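Long-range contacts in Cry23AA1 (PDB 4RHZ), which probably acts with its partner Cry37Aa1 as a binary insecticidal toxin of the aerolysin-type pore-forming family and binds a zinc ion: residues S108-T113 / Q223-I228; H132-S137 / S253-V258. All coordinates share one frame; numbering follows the deposited sequence. Where two conformers were deposited one is given.

Interaction 1: residues S108-T113 / Q223-I228; sequences SDVTLT and QGLRSI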
loop_
_atom_site.group_PDB
_atom_site.type_symbol
_atom_site.label_atom_id
_atom_site.label_comp_id
_atom_site.label_asym_id
_atom_site.label_seq_id
_atom_site.Cartn_x
_atom_site.Cartn_y
_atom_site.Cartn_z
ATOM N N SER A 108 -2.601 7.844 -9.378
ATOM C CA SER A 108 -2.339 9.123 -8.660
ATOM C C SER A 108 -0.905 9.650 -8.585
ATOM O O SER A 108 -0.051 9.300 -9.398
ATOM C CB SER A 108 -2.970 9.169 -7.273
ATOM O OG SER A 108 -2.559 8.081 -6.479
ATOM N N ASP A 109 -0.653 10.506 -7.597
ATOM C CA ASP A 109 0.349 11.552 -7.773
ATOM C C ASP A 109 1.287 11.703 -6.582
ATOM O O ASP A 109 2.096 12.638 -6.458
ATOM C CB ASP A 109 -0.376 12.881 -8.073
ATOM C CG ASP A 109 -0.330 13.866 -6.903
ATOM O OD1 ASP A 109 0.597 14.727 -6.945
ATOM O OD2 ASP A 109 -1.191 13.774 -5.964
ATOM N N VAL A 110 1.155 10.762 -5.685
ATOM C CA VAL A 110 1.912 10.809 -4.481
ATOM C C VAL A 110 3.028 9.735 -4.643
ATOM O O VAL A 110 2.844 8.729 -5.348
ATOM C CB VAL A 110 0.920 10.668 -3.309
ATOM C CG1 VAL A 110 -0.363 9.942 -3.806
ATOM C CG2 VAL A 110 1.538 10.031 -2.083
ATOM N N THR A 111 4.177 10.043 -4.043
ATOM C CA THR A 111 5.396 9.301 -4.118
ATOM C C THR A 111 5.860 8.958 -2.714
ATOM O O THR A 111 5.933 9.863 -1.892
ATOM C CB THR A 111 6.505 10.171 -4.795
ATOM O OG1 THR A 111 6.675 9.717 -6.139
ATOM C CG2 THR A 111 7.887 10.070 -4.081
ATOM N N LEU A 112 6.201 7.690 -2.424
ATOM C CA LEU A 112 6.850 7.466 -1.129
ATOM C C LEU A 112 8.279 6.891 -1.217
ATOM O O LEU A 112 8.587 6.066 -2.108
ATOM C CB LEU A 112 5.951 6.753 -0.108
ATOM C CG LEU A 112 5.798 5.232 -0.050
ATOM C CD1 LEU A 112 7.122 4.575 0.290
ATOM C CD2 LEU A 112 4.808 4.760 0.992
ATOM N N THR A 113 9.107 7.357 -0.294
ATOM C CA THR A 113 10.496 6.973 -0.179
ATOM C C THR A 113 10.757 6.083 0.998
ATOM O O THR A 113 10.460 6.429 2.151
ATOM C CB THR A 113 11.406 8.209 -0.071
ATOM O OG1 THR A 113 11.439 8.804 -1.357
ATOM C CG2 THR A 113 12.883 7.830 0.303
ATOM N N GLN A 223 1.697 2.863 5.763
ATOM C CA GLN A 223 1.775 4.109 6.568
ATOM C C GLN A 223 0.738 5.112 6.139
ATOM O O GLN A 223 0.211 5.060 5.009
ATOM C CB GLN A 223 3.160 4.796 6.433
ATOM C CG GLN A 223 3.458 5.057 5.034
ATOM C CD GLN A 223 4.691 5.912 4.845
ATOM O OE1 GLN A 223 5.770 5.380 4.483
ATOM N NE2 GLN A 223 4.554 7.263 5.053
ATOM N N GLY A 224 0.551 6.095 7.014
ATOM C CA GLY A 224 -0.189 7.290 6.637
ATOM C C GLY A 224 0.620 7.998 5.596
ATOM O O GLY A 224 1.852 8.182 5.761
ATOM N N LEU A 225 -0.036 8.421 4.535
ATOM C CA LEU A 225 0.678 9.196 3.564
ATOM C C LEU A 225 0.468 10.686 3.682
ATOM O O LEU A 225 1.376 11.450 3.355
ATOM C CB LEU A 225 0.280 8.803 2.170
ATOM C CG LEU A 225 0.360 7.333 1.791
ATOM C CD1 LEU A 225 -0.420 7.201 0.476
ATOM C CD2 LEU A 225 1.873 6.906 1.596
ATOM N N ARG A 226 -0.751 11.090 4.073
ATOM C CA ARG A 226 -1.129 12.496 4.222
ATOM C C ARG A 226 -2.440 12.631 4.954
ATOM O O ARG A 226 -3.235 11.649 5.025
ATOM C CB ARG A 226 -1.187 13.235 2.923
ATOM C CG ARG A 226 -1.820 12.467 1.844
ATOM C CD ARG A 226 -2.620 13.373 1.076
ATOM N NE ARG A 226 -2.139 13.564 -0.252
ATOM C CZ ARG A 226 -2.157 14.741 -0.898
ATOM N NH1 ARG A 226 -2.603 15.864 -0.304
ATOM N NH2 ARG A 226 -1.708 14.793 -2.150
ATOM N N SER A 227 -2.606 13.809 5.574
ATOM C CA SER A 227 -3.790 14.177 6.336
ATOM C C SER A 227 -4.522 15.239 5.494
ATOM O O SER A 227 -3.905 15.988 4.710
ATOM C CB SER A 227 -3.420 14.695 7.734
ATOM O OG SER A 227 -2.655 15.918 7.611
ATOM N N ILE A 228 -5.843 15.224 5.582
ATOM C CA ILE A 228 -6.684 16.176 4.901
ATOM C C ILE A 228 -7.767 16.629 5.941
ATOM O O ILE A 228 -8.211 15.823 6.804
ATOM C CB ILE A 228 -7.350 15.502 3.705
ATOM C CG1 ILE A 228 -6.336 15.243 2.610
ATOM C CG2 ILE A 228 -8.459 16.395 3.095
ATOM C CD1 ILE A 228 -6.849 14.285 1.527
#
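Leu225 and Arg226 follow one another in a strand, yet both side chains start out toward segment 108-113. The cause is a classic beta bulge: both residues face Gln155 of the neighbouring strand, and the helical psi of Leu225 (-35°) breaks the usual alternation. One segment thus offers an apolar group and a charged group on the same side. Leu225 meets two residues of the other segment with its two methyls. CD2 lies 3.7 Å from Leu112 CD2, the leucine side chains crossing at about a right angle, while CD1 is more loosely packed, 4.3 Å from Val110 CG2. The same Leu112 methyl also touches the amide end of Gln223, which comes from the opposite direction and places OE1 3.7 Å from Leu112 CD2. No hydrogen bond joins the two segments, which belong to different sheets of this aerolysin-family beta structure: residues 223-228 lie on the long strand 211-235 of the large sheet, whereas residues 111-113 begin strand 111-119 of a smaller, four-stranded one. Val258, on edge strand 258-259 of that smaller sheet, touches Val110, Leu112, Leu225 and also Gln223, and so packs between the two segments. The Gln223 amide is fixed at both ends. Its NE2 donates a nearly straight bond (172°) to Gly224 O at 2.9 Å, the acceptor lying in the amide plane, and its OE1 is probably hydrogen-bonded to Asn257. At the more exposed margin, Arg226 bends at its second and third torsions toward Asp109, whose OD2 lies near the plane of the guanidinium at its edge. The salt bridge is long, 4.0 Å from Asp109 OD2 to Arg226 NH2, and the carboxylate and guanidinium planes are turned 53° apart.

Interaction 2: residues H132-S137 / S253-V258; sequences HTWSDS and SLAPNV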
loop_
_atom_site.group_PDB
_atom_site.type_symbol
_atom_site.label_atom_id
_atom_site.label_comp_id
_atom_site.label_asym_id
_atom_site.label_seq_id
_atom_site.Cartn_x
_atom_site.Cartn_y
_atom_site.Cartn_z
ATOM N N HIS A 132 3.719 7.784 14.736
ATOM C CA HIS A 132 3.798 9.121 14.220
ATOM C C HIS A 132 2.573 9.903 14.704
ATOM O O HIS A 132 1.473 9.363 14.858
ATOM C CB HIS A 132 4.012 9.123 12.702
ATOM C CG HIS A 132 5.449 8.942 12.300
ATOM N ND1 HIS A 132 6.482 9.657 12.875
ATOM C CD2 HIS A 132 6.029 8.113 11.400
ATOM C CE1 HIS A 132 7.631 9.289 12.335
ATOM N NE2 HIS A 132 7.380 8.361 11.432
ATOM N N THR A 133 2.805 11.159 15.050
ATOM C CA THR A 133 1.733 12.000 15.574
ATOM C C THR A 133 1.468 13.005 14.482
ATOM O O THR A 133 2.342 13.826 14.172
ATOM C CB THR A 133 2.132 12.698 16.896
ATOM O OG1 THR A 133 2.302 11.689 17.899
ATOM C CG2 THR A 133 1.004 13.677 17.373
ATOM N N TRP A 134 0.314 12.856 13.839
ATOM C CA TRP A 134 -0.202 13.851 12.887
ATOM C C TRP A 134 -0.874 14.974 13.715
ATOM O O TRP A 134 -1.538 14.707 14.684
ATOM C CB TRP A 134 -1.217 13.200 11.923
ATOM C CG TRP A 134 -0.605 12.119 11.070
ATOM C CD1 TRP A 134 -0.295 10.858 11.470
ATOM C CD2 TRP A 134 -0.213 12.210 9.687
ATOM N NE1 TRP A 134 0.284 10.158 10.430
ATOM C CE2 TRP A 134 0.337 10.959 9.324
ATOM C CE3 TRP A 134 -0.248 13.225 8.743
ATOM C CZ2 TRP A 134 0.864 10.695 8.048
ATOM C CZ3 TRP A 134 0.251 12.977 7.478
ATOM C CH2 TRP A 134 0.816 11.707 7.145
ATOM N N SER A 135 -0.620 16.224 13.372
ATOM C CA SER A 135 -1.338 17.332 13.992
ATOM C C SER A 135 -1.642 18.410 12.949
ATOM O O SER A 135 -0.783 18.818 12.190
ATOM C CB SER A 135 -0.553 17.873 15.204
ATOM O OG SER A 135 -0.476 16.869 16.220
ATOM N N ASP A 136 -2.879 18.849 12.876
ATOM C CA ASP A 136 -3.187 19.764 11.821
ATOM C C ASP A 136 -4.227 20.744 12.369
ATOM O O ASP A 136 -5.028 20.394 13.269
ATOM C CB ASP A 136 -3.788 18.966 10.635
ATOM C CG ASP A 136 -2.733 18.153 9.824
ATOM O OD1 ASP A 136 -2.755 16.881 9.898
ATOM O OD2 ASP A 136 -1.936 18.769 9.077
ATOM N N SER A 137 -4.263 21.949 11.812
ATOM C CA SER A 137 -5.341 22.865 12.159
ATOM C C SER A 137 -5.527 23.878 11.092
ATOM O O SER A 137 -4.659 24.076 10.239
ATOM C CB SER A 137 -5.125 23.545 13.494
ATOM O OG SER A 137 -3.987 24.296 13.385
ATOM N N SER A 253 -1.167 17.700 6.321
ATOM C CA SER A 253 0.279 17.419 6.285
ATOM C C SER A 253 0.639 16.262 5.337
ATOM O O SER A 253 -0.183 15.383 5.085
ATOM C CB SER A 253 0.786 17.002 7.668
ATOM O OG SER A 253 0.502 17.917 8.687
ATOM N N LEU A 254 1.868 16.254 4.831
ATOM C CA LEU A 254 2.418 15.075 4.092
ATOM C C LEU A 254 3.270 14.318 5.063
ATOM O O LEU A 254 3.893 14.935 5.910
ATOM C CB LEU A 254 3.357 15.516 2.993
ATOM C CG LEU A 254 2.832 16.349 1.850
ATOM C CD1 LEU A 254 3.977 16.610 0.872
ATOM C CD2 LEU A 254 1.632 15.643 1.170
ATOM N N ALA A 255 3.329 12.994 4.971
ATOM C CA ALA A 255 4.376 12.239 5.740
ATOM C C ALA A 255 5.832 12.680 5.367
ATOM O O ALA A 255 6.077 13.138 4.245
ATOM C CB ALA A 255 4.176 10.742 5.586
ATOM N N PRO A 256 6.790 12.559 6.301
ATOM C CA PRO A 256 8.216 13.000 5.975
ATOM C C PRO A 256 8.813 12.368 4.701
ATOM O O PRO A 256 9.480 13.064 3.848
ATOM C CB PRO A 256 9.036 12.597 7.200
ATOM C CG PRO A 256 8.010 12.213 8.306
ATOM C CD PRO A 256 6.639 11.988 7.661
ATOM N N ASN A 257 8.502 11.083 4.520
ATOM C CA ASN A 257 9.015 10.308 3.377
ATOM C C ASN A 257 8.115 10.409 2.195
ATOM O O ASN A 257 8.289 9.642 1.250
ATOM C CB ASN A 257 9.208 8.831 3.740
ATOM C CG ASN A 257 7.865 8.095 4.013
ATOM O OD1 ASN A 257 6.871 8.713 4.479
ATOM N ND2 ASN A 257 7.840 6.766 3.748
ATOM N N VAL A 258 7.168 11.352 2.212
ATOM C CA VAL A 258 6.203 11.481 1.103
ATOM C C VAL A 258 6.378 12.835 0.449
ATOM O O VAL A 258 6.650 13.834 1.144
ATOM C CB VAL A 258 4.705 11.297 1.582
ATOM C CG1 VAL A 258 3.717 11.826 0.565
ATOM C CG2 VAL A 258 4.395 9.831 1.919
HETATM O O HOH W 1 1.389 16.444 10.898
#
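The CA atoms of Asp136 and Ser253 are the nearest pair across the contact, 6.9 Å apart, and no backbone hydrogen bond spans the gap. Residues 132-137, whose His132 is a zinc ligand, pair instead with strand 67-90 of the large sheet, while Ser253 and Ala255 pair with strand 211-235. Past Leu254 the second segment leaves its strand and folds into a type I turn from Ala255 to Val258, closed by Val258 N donating to Ala255 O. Side chains and one water bridge the separation. With CG anti to the carbonyl carbon (chi1 -63°), the Trp134 indole swings across to the 253-255 backbone, and Ser253 O meets the ring at its edge and in its plane, 3.4 Å from Trp134 CZ3. Trp134 CH2 also packs against Ala255 CB at 3.8 Å. The polar half of the contact centres on Ser253 OG. It donates to Asp136 OD2 at 2.6 Å, arriving on the syn side but 30° out of the carboxylate plane. A water in turn donates to Ser253 OG at 2.8 Å and accepts from Ser135 N at 3.2 Å, linking the serine to the opposing backbone as well. Asp136 OD1 has Ser227 and Tyr152 as probable hydrogen-bond partners. With three hydroxyls gathered round it, the buried carboxylate is gripped through both oxygens, consistent with its remaining ionised and fixed in orientation.

The centres of interactions 1 and 2 lie 10 Å apart; segment 223-228 lies on strand 211-235, and segment 253-258 begins at the end of its neighbour in the large sheet, 246-254. Two probable side-chain hydrogen bonds tie them together, Ser227 OG to Asp136 OD1 at 2.5 Å and Gln223 OE1 to Asn257 ND2 at 2.6 Å. Arg226 CB also packs 3.2 Å from Ser253 O. Both border the zinc site formed by His79, Glu130 and His132: interaction 2 contains His132 itself, while the Gln223 side chain of interaction 1 comes within about 5 Å of the metal and about 4 Å of the His79 side chain. The side chain of Ala255, in interaction 2, lies about 7 Å from the zinc ion.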